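Local coordinates for protein STM4351 (Salmonella enterica, PDB 2Y7I) that binds arginine with high specificity in the periplasm as a family 3 solute-binding protein, probably delivering it to a membrane transporter, at residues A[117-121]-A[122-126]; A[104-107]-A[108-111]; A[165-168]-A[169-173]. All blocks are in the same frame, centred on the assembly; numbering follows the deposited sequence. Where two conformers were deposited one is given.

In the fold
The three contacts are local joints in one lobe of a type II periplasmic binding protein, and they follow the chain in the order contact 2, contact 1, contact 3. Contact 1 is the most buried: it turns strand 114-118 into helix 122-130 and lines the arginine pocket, and many of its polar groups serve the cap, the turn and the ligand. Contact 2, in the loop leading to that strand, and contact 3, at the end of helix 161-168, lie nearer the surface. An aspartate and a water tie the first of these, a stacked asparagine the second. Contacts 1 and 2 meet where Phe107 packs on Tyr126; contact 3 stands apart, its centre about 21 Å from that of contact 1 and about 20 Å from that of contact 2.

Contact 1: residues A[117-121]-A[122-126]; sequences LENGT and THQRY. With ARG (arginine), chain C; ACT (acetate ion), chain G.
Thr122 OG1 sits over the centre of one face of the His123 ring, while Thr121 OG1 and CA of the bound arginine approach that ring obliquely, the latter 3.6 Å from His123 NE2. At the edge of the Arg125 guanidinium, an acetate, probably from the crystallisation liquor, accepts from Arg125 NE. In one of two conformers of Asn119, its OD1 accepts from Gln124 NE2, the amide planes 53° apart, and its ND2 bonds to the zinc ligand Asp140. Gln124 OE1 takes the N-H of Gly120 at 2.8 Å, from above its carbonyl plane, and a water donates to both OE1 and Thr121 O. A chi1 of 173° swings CG of Gln124 away from its backbone N, and the extended chain carries the amide back to the type II turn Glu118-Thr121. Gly120 holds the third place of that turn, where its positive phi suits a residue without a side chain. Leu117 CD1 packs on Gln124 CB.

Thr121 is the N-cap of helix 122-130: OG1 accepts from Gln124 N at 3.1 Å and donates to Glu118 O at 2.8 Å, joining strand, turn and helix. Tyr187 and Asp160 hold His123. Thr122 N donates to the carboxylate O of the bound arginine at 3.0 Å, and Glu118 OE1 accepts a hydrogen bond from its NH1 at 2.8 Å. A helix start and an acidic side chain thus probably complement the opposite charges at the two ends of arginine.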
loop_
_atom_site.group_PDB
_atom_site.type_symbol
_atom_site.label_atom_id
_atom_site.label_comp_id
_atom_site.label_asym_id
_atom_site.label_seq_id
_atom_site.Cartn_x
_atom_site.Cartn_y
_atom_site.Cartn_z
ATOM N N LEU A 117 -9.106 -29.020 5.882
ATOM C CA LEU A 117 -8.571 -27.927 5.072
ATOM C C LEU A 117 -9.437 -27.785 3.829
ATOM O O LEU A 117 -10.309 -28.616 3.578
ATOM C CB LEU A 117 -7.099 -28.171 4.704
ATOM C CG LEU A 117 -6.710 -29.611 4.324
ATOM C CD1 LEU A 117 -7.130 -29.973 2.898
ATOM C CD2 LEU A 117 -5.226 -29.846 4.504
ATOM N N GLU A 118 -9.211 -26.732 3.051
ATOM C CA GLU A 118 -10.049 -26.469 1.879
ATOM C C GLU A 118 -9.449 -27.056 0.605
ATOM O O GLU A 118 -8.240 -26.965 0.395
ATOM C CB GLU A 118 -10.214 -24.962 1.706
ATOM C CG GLU A 118 -11.489 -24.490 1.030
ATOM C CD GLU A 118 -11.720 -23.001 1.270
ATOM O OE1 GLU A 118 -10.749 -22.256 1.122
ATOM O OE2 GLU A 118 -12.837 -22.590 1.663
ATOM N N ASN A 119 -10.303 -27.646 -0.234
ATOM C CA ASN A 119 -9.911 -28.148 -1.555
ATOM C C ASN A 119 -9.306 -27.031 -2.384
ATOM O O ASN A 119 -9.808 -25.914 -2.359
ATOM C CB ASN A 119 -11.131 -28.694 -2.303
ATOM C CG ASN A 119 -11.428 -30.131 -1.965
ATOM O OD1 ASN A 119 -10.526 -30.970 -1.952
ATOM N ND2 ASN A 119 -12.701 -30.432 -1.701
ATOM N N GLY A 120 -8.245 -27.334 -3.126
ATOM C CA GLY A 120 -7.656 -26.371 -4.072
ATOM C C GLY A 120 -6.644 -25.387 -3.503
ATOM O O GLY A 120 -6.076 -24.564 -4.249
ATOM N N THR A 121 -6.380 -25.496 -2.201
ATOM C CA THR A 121 -5.529 -24.521 -1.498
ATOM C C THR A 121 -4.053 -24.912 -1.409
ATOM O O THR A 121 -3.683 -26.081 -1.585
ATOM C CB THR A 121 -6.050 -24.210 -0.059
ATOM O OG1 THR A 121 -5.977 -25.388 0.760
ATOM C CG2 THR A 121 -7.471 -23.706 -0.110
ATOM N N THR A 122 -3.228 -23.913 -1.106
ATOM C CA THR A 122 -1.829 -24.117 -0.716
ATOM C C THR A 122 -1.746 -25.089 0.451
ATOM O O THR A 122 -0.869 -25.953 0.498
ATOM C CB THR A 122 -1.210 -22.786 -0.258
ATOM O OG1 THR A 122 -2.104 -22.167 0.669
ATOM C CG2 THR A 122 -1.028 -21.843 -1.446
ATOM N N HIS A 123 -2.668 -24.938 1.396
ATOM C CA HIS A 123 -2.675 -25.747 2.602
ATOM C C HIS A 123 -2.869 -27.214 2.293
ATOM O O HIS A 123 -2.214 -28.070 2.896
ATOM C CB HIS A 123 -3.750 -25.244 3.564
ATOM C CG HIS A 123 -3.737 -23.763 3.730
ATOM N ND1 HIS A 123 -2.627 -23.079 4.182
ATOM C CD2 HIS A 123 -4.677 -22.825 3.459
ATOM C CE1 HIS A 123 -2.893 -21.784 4.208
ATOM N NE2 HIS A 123 -4.125 -21.603 3.771
ATOM N N GLN A 124 -3.760 -27.508 1.348
ATOM C CA GLN A 124 -4.005 -28.877 0.943
ATOM C C GLN A 124 -2.738 -29.479 0.339
ATOM O O GLN A 124 -2.351 -30.593 0.691
ATOM C CB GLN A 124 -5.160 -28.942 -0.063
ATOM C CG GLN A 124 -5.387 -30.326 -0.666
ATOM C CD GLN A 124 -6.624 -30.360 -1.562
ATOM O OE1 GLN A 124 -6.703 -29.641 -2.565
ATOM N NE2 GLN A 124 -7.589 -31.206 -1.204
ATOM N N ARG A 125 -2.085 -28.728 -0.548
ATOM C CA ARG A 125 -0.887 -29.219 -1.222
ATOM C C ARG A 125 0.250 -29.428 -0.220
ATOM O O ARG A 125 0.910 -30.478 -0.235
ATOM C CB ARG A 125 -0.464 -28.285 -2.361
ATOM C CG ARG A 125 0.571 -28.904 -3.295
ATOM C CD ARG A 125 0.796 -28.057 -4.555
ATOM N NE ARG A 125 1.615 -26.862 -4.317
ATOM C CZ ARG A 125 2.944 -26.825 -4.398
ATOM N NH1 ARG A 125 3.637 -27.923 -4.686
ATOM N NH2 ARG A 125 3.588 -25.681 -4.182
ATOM N N TYR A 126 0.455 -28.448 0.660
ATOM C CA TYR A 126 1.466 -28.574 1.709
ATOM C C TYR A 126 1.284 -29.828 2.559
ATOM O O TYR A 126 2.241 -30.591 2.725
ATOM C CB TYR A 126 1.570 -27.325 2.614
ATOM C CG TYR A 126 2.518 -27.575 3.770
ATOM C CD1 TYR A 126 3.904 -27.538 3.590
ATOM C CD2 TYR A 126 2.028 -27.924 5.021
ATOM C CE1 TYR A 126 4.776 -27.809 4.643
ATOM C CE2 TYR A 126 2.886 -28.200 6.076
ATOM C CZ TYR A 126 4.254 -28.146 5.878
ATOM O OH TYR A 126 5.090 -28.425 6.928
HETATM N N ARG C . -4.399 -18.562 0.902
HETATM C CA ARG C . -4.798 -19.981 0.644
HETATM C C ARG C . -4.564 -20.324 -0.822
HETATM O O ARG C . -4.858 -21.437 -1.251
HETATM C CB ARG C . -6.276 -20.221 1.018
HETATM C CG ARG C . -7.261 -19.254 0.336
HETATM C CD ARG C . -8.720 -19.613 0.612
HETATM N NE ARG C . -9.590 -18.496 0.234
HETATM C CZ ARG C . -10.919 -18.496 0.321
HETATM N NH1 ARG C . -11.583 -19.563 0.771
HETATM N NH2 ARG C . -11.587 -17.423 -0.048
HETATM O OXT ARG C . -4.097 -19.480 -1.612
HETATM C C ACT G . -0.970 -24.493 -5.324
HETATM O O ACT G . -1.267 -23.909 -6.385
HETATM O OXT ACT G . 0.250 -24.504 -5.022
HETATM C CH3 ACT G . -2.018 -25.132 -4.460
HETATM O O HOH W 1 -4.514 -27.902 -3.592
#

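Contact 2: residues A[104-107]-A[108-111]; sequences YHTF and ADLK
Leu110 CD2 presses on one face of the Tyr104 ring, 3.6 Å from its centroid and only 8° off the normal, a close CH-pi contact. Asp109 O comes in at the ring edge, 3.3 Å from Tyr104 CE1. This is the tight part: a broad ring and a branched aliphatic chain cross at about a right angle, and Leu110 also reaches Met177. Phe107 turns inward next to it, against Val97 and Ile134, while the phenol OH of Tyr104 is bonded to Glu155.

The more open side is polar, with Asp109 and a water at its centre. Asp109 suits the place because one oxygen, OD2, takes two backbone N-H groups: that of His105 at 3.0 Å on its anti lone pair, and that of Thr106, also at 3.0 Å, from above the carboxylate plane. Thr106 returns the bond: a chi1 of 69° places its OG1 where it can accept from Asp109 N at 3.1 Å. The water bridges Thr106 OG1 and Asp109 OD1 on this side.

The 3-10 turn 108-110, in the loop between strands 95-100 and 114-118, is closed by Leu110 N to Phe107 O at 2.9 Å. The two N-H groups on one oxygen would probably stabilise the carboxylate charge of Asp109, while Glu179, bonded to Phe107 N, braces the same loop from outside.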
loop_
_atom_site.group_PDB
_atom_site.type_symbol
_atom_site.label_atom_id
_atom_site.label_comp_id
_atom_site.label_asym_id
_atom_site.label_seq_id
_atom_site.Cartn_x
_atom_site.Cartn_y
_atom_site.Cartn_z
ATOM N N TYR A 104 -2.245 -30.281 21.025
ATOM C CA TYR A 104 -1.180 -30.561 20.050
ATOM C C TYR A 104 -0.228 -29.365 20.037
ATOM O O TYR A 104 -0.659 -28.212 20.214
ATOM C CB TYR A 104 -1.752 -30.839 18.631
ATOM C CG TYR A 104 -2.683 -32.047 18.595
ATOM C CD1 TYR A 104 -2.170 -33.349 18.523
ATOM C CD2 TYR A 104 -4.070 -31.885 18.691
ATOM C CE1 TYR A 104 -3.022 -34.466 18.533
ATOM C CE2 TYR A 104 -4.920 -32.980 18.693
ATOM C CZ TYR A 104 -4.388 -34.267 18.614
ATOM O OH TYR A 104 -5.224 -35.358 18.631
ATOM N N HIS A 105 1.060 -29.650 19.847
ATOM C CA HIS A 105 2.076 -28.605 19.715
ATOM C C HIS A 105 2.693 -28.605 18.319
ATOM O O HIS A 105 3.023 -27.552 17.776
ATOM C CB HIS A 105 3.194 -28.806 20.750
ATOM C CG HIS A 105 2.794 -28.479 22.154
ATOM N ND1 HIS A 105 3.213 -27.336 22.800
ATOM C CD2 HIS A 105 2.022 -29.151 23.042
ATOM C CE1 HIS A 105 2.712 -27.312 24.023
ATOM N NE2 HIS A 105 1.987 -28.403 24.196
ATOM N N THR A 106 2.865 -29.795 17.751
ATOM C CA THR A 106 3.619 -29.942 16.504
ATOM C C THR A 106 2.889 -30.820 15.507
ATOM O O THR A 106 1.981 -31.597 15.869
ATOM C CB THR A 106 5.014 -30.593 16.738
ATOM O OG1 THR A 106 4.843 -31.961 17.115
ATOM C CG2 THR A 106 5.820 -29.878 17.813
ATOM N N PHE A 107 3.310 -30.729 14.249
ATOM C CA PHE A 107 2.825 -31.647 13.216
ATOM C C PHE A 107 3.066 -33.116 13.569
ATOM O O PHE A 107 2.200 -33.963 13.319
ATOM C CB PHE A 107 3.432 -31.309 11.854
ATOM C CG PHE A 107 2.805 -30.096 11.198
ATOM C CD1 PHE A 107 1.479 -30.130 10.758
ATOM C CD2 PHE A 107 3.541 -28.929 11.017
ATOM C CE1 PHE A 107 0.898 -29.018 10.160
ATOM C CE2 PHE A 107 2.967 -27.804 10.420
ATOM C CZ PHE A 107 1.636 -27.851 9.988
ATOM N N ALA A 108 4.226 -33.413 14.162
ATOM C CA ALA A 108 4.515 -34.767 14.641
ATOM C C ALA A 108 3.442 -35.250 15.623
ATOM O O ALA A 108 3.039 -36.412 15.578
ATOM C CB ALA A 108 5.904 -34.846 15.278
ATOM N N ASP A 109 2.975 -34.354 16.493
ATOM C CA ASP A 109 1.928 -34.691 17.467
ATOM C C ASP A 109 0.616 -35.091 16.779
ATOM O O ASP A 109 -0.198 -35.807 17.359
ATOM C CB ASP A 109 1.646 -33.518 18.416
ATOM C CG ASP A 109 2.813 -33.186 19.324
ATOM O OD1 ASP A 109 3.657 -34.065 19.605
ATOM O OD2 ASP A 109 2.871 -32.014 19.763
ATOM N N LEU A 110 0.417 -34.619 15.553
ATOM C CA LEU A 110 -0.794 -34.926 14.792
ATOM C C LEU A 110 -0.719 -36.226 13.987
ATOM O O LEU A 110 -1.619 -36.522 13.197
ATOM C CB LEU A 110 -1.167 -33.736 13.896
ATOM C CG LEU A 110 -1.794 -32.565 14.668
ATOM C CD1 LEU A 110 -1.694 -31.276 13.848
ATOM C CD2 LEU A 110 -3.243 -32.887 14.984
ATOM N N LYS A 111 0.342 -37.007 14.197
ATOM C CA LYS A 111 0.516 -38.280 13.480
ATOM C C LYS A 111 -0.748 -39.156 13.601
ATOM O O LYS A 111 -1.219 -39.423 14.706
ATOM C CB LYS A 111 1.754 -39.028 14.000
ATOM C CG LYS A 111 2.195 -40.199 13.117
ATOM C CD LYS A 111 3.253 -41.066 13.797
ATOM C CE LYS A 111 3.483 -42.359 13.016
ATOM N NZ LYS A 111 4.352 -43.325 13.763
HETATM O O HOH W 2 6.308 -33.160 19.087
#

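Contact 3: residues A[165-168]-A[169-173]; sequences GKWL and KNNPD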
loop_
_atom_site.group_PDB
_atom_site.type_symbol
_atom_site.label_atom_id
_atom_site.label_comp_id
_atom_site.label_asym_id
_atom_site.label_seq_id
_atom_site.Cartn_x
_atom_site.Cartn_y
_atom_site.Cartn_z
ATOM N N GLY A 165 -7.135 -17.077 13.149
ATOM C CA GLY A 165 -7.140 -16.088 14.229
ATOM C C GLY A 165 -8.509 -15.471 14.408
ATOM O O GLY A 165 -9.000 -15.320 15.538
ATOM N N LYS A 166 -9.144 -15.122 13.289
ATOM C CA LYS A 166 -10.483 -14.540 13.331
ATOM C C LYS A 166 -11.503 -15.507 13.952
ATOM O O LYS A 166 -12.278 -15.124 14.825
ATOM C CB LYS A 166 -10.907 -14.079 11.928
ATOM C CG LYS A 166 -12.340 -13.606 11.809
ATOM C CD LYS A 166 -12.476 -12.122 12.137
ATOM C CE LYS A 166 -13.642 -11.503 11.364
ATOM N NZ LYS A 166 -14.952 -11.822 12.008
ATOM N N TRP A 167 -11.482 -16.761 13.509
ATOM C CA TRP A 167 -12.392 -17.787 14.025
ATOM C C TRP A 167 -12.209 -17.960 15.528
ATOM O O TRP A 167 -13.186 -18.150 16.270
ATOM C CB TRP A 167 -12.155 -19.121 13.293
ATOM C CG TRP A 167 -13.090 -20.232 13.733
ATOM C CD1 TRP A 167 -14.395 -20.413 13.355
ATOM C CD2 TRP A 167 -12.789 -21.288 14.653
ATOM N NE1 TRP A 167 -14.922 -21.517 13.981
ATOM C CE2 TRP A 167 -13.953 -22.081 14.774
ATOM C CE3 TRP A 167 -11.639 -21.649 15.380
ATOM C CZ2 TRP A 167 -14.011 -23.211 15.602
ATOM C CZ3 TRP A 167 -11.692 -22.779 16.200
ATOM C CH2 TRP A 167 -12.877 -23.546 16.303
ATOM N N LEU A 168 -10.954 -17.869 15.976
ATOM C CA LEU A 168 -10.608 -18.087 17.384
ATOM C C LEU A 168 -11.232 -17.084 18.330
ATOM O O LEU A 168 -11.458 -17.389 19.501
ATOM C CB LEU A 168 -9.092 -18.080 17.577
ATOM C CG LEU A 168 -8.392 -19.399 17.263
ATOM C CD1 LEU A 168 -6.903 -19.247 17.477
ATOM C CD2 LEU A 168 -8.956 -20.534 18.139
ATOM N N LYS A 169 -11.509 -15.888 17.824
ATOM C CA LYS A 169 -12.151 -14.849 18.625
ATOM C C LYS A 169 -13.427 -15.354 19.307
ATOM O O LYS A 169 -13.737 -14.941 20.428
ATOM C CB LYS A 169 -12.398 -13.585 17.787
ATOM C CG LYS A 169 -11.126 -12.754 17.557
ATOM C CD LYS A 169 -11.316 -11.629 16.543
ATOM C CE LYS A 169 -10.235 -10.563 16.721
ATOM N NZ LYS A 169 -9.953 -9.791 15.467
ATOM N N ASN A 170 -14.139 -16.273 18.651
ATOM C CA ASN A 170 -15.385 -16.823 19.214
ATOM C C ASN A 170 -15.281 -18.276 19.676
ATOM O O ASN A 170 -16.298 -18.926 19.941
ATOM C CB ASN A 170 -16.534 -16.674 18.216
ATOM C CG ASN A 170 -16.766 -15.242 17.823
ATOM O OD1 ASN A 170 -16.447 -14.839 16.704
ATOM N ND2 ASN A 170 -17.294 -14.455 18.740
ATOM N N ASN A 171 -14.051 -18.775 19.788
ATOM C CA ASN A 171 -13.818 -20.160 20.188
ATOM C C ASN A 171 -12.606 -20.331 21.111
ATOM O O ASN A 171 -11.628 -20.983 20.729
ATOM C CB ASN A 171 -13.691 -21.044 18.937
ATOM C CG ASN A 171 -14.958 -21.031 18.092
ATOM O OD1 ASN A 171 -15.925 -21.736 18.387
ATOM N ND2 ASN A 171 -14.973 -20.190 17.070
ATOM N N PRO A 172 -12.671 -19.762 22.334
ATOM C CA PRO A 172 -11.493 -19.754 23.210
ATOM C C PRO A 172 -11.073 -21.134 23.746
ATOM O O PRO A 172 -10.022 -21.242 24.372
ATOM C CB PRO A 172 -11.903 -18.810 24.347
ATOM C CG PRO A 172 -13.393 -18.946 24.424
ATOM C CD PRO A 172 -13.837 -19.126 22.984
ATOM N N ASP A 173 -11.859 -22.180 23.485
ATOM C CA ASP A 173 -11.434 -23.539 23.849
ATOM C C ASP A 173 -10.346 -24.066 22.909
ATOM O O ASP A 173 -9.743 -25.109 23.166
ATOM C CB ASP A 173 -12.617 -24.507 23.864
ATOM C CG ASP A 173 -13.535 -24.289 25.043
ATOM O OD1 ASP A 173 -13.219 -23.446 25.916
ATOM O OD2 ASP A 173 -14.581 -24.979 25.100
#
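As helix 161-168 runs out, the backbone passes into a type I beta turn from Leu168 to Asn171, closed by Asn171 N to Leu168 O at 3.0 Å, while Lys169 N bonds to Lys166 O and only weakly to Gly165 O. The carboxamide of Asn171, the last residue of the turn, stacks on one face of the Trp167 indole, the two planes 14° apart. Its ND2 stands 3.1 Å above the indole plane, over the centre, and its CB makes a CH-pi contact with the six-membered ring at 3.8 Å from the centroid. The same ND2 donates to Trp167 O at 2.8 Å, and that oxygen lies in the plane of the amide. Asn170 N reaches Trp167 O from the other face of its carbonyl, so two donors satisfy one oxygen at the helix end.

The segment leads from the helix that follows strand 156-160 into strand 174-176, an outer strand of the mixed sheet in this lobe. Trp167 packs among Val98, Leu149, the stacked ring of Phe146 and the edge-to-face ring of Tyr174. Leu168 covers Val98, Tyr174 and Ile176, as suits a leucine facing the sheet. Asparagine fits its place because the small amide can stack, donate and accept at once: Asn171 OD1 takes a bond from Lys150. At the surface the like-charged ends of two lysines stay apart, with 6.4 Å between Lys166 NZ and Lys169 NZ.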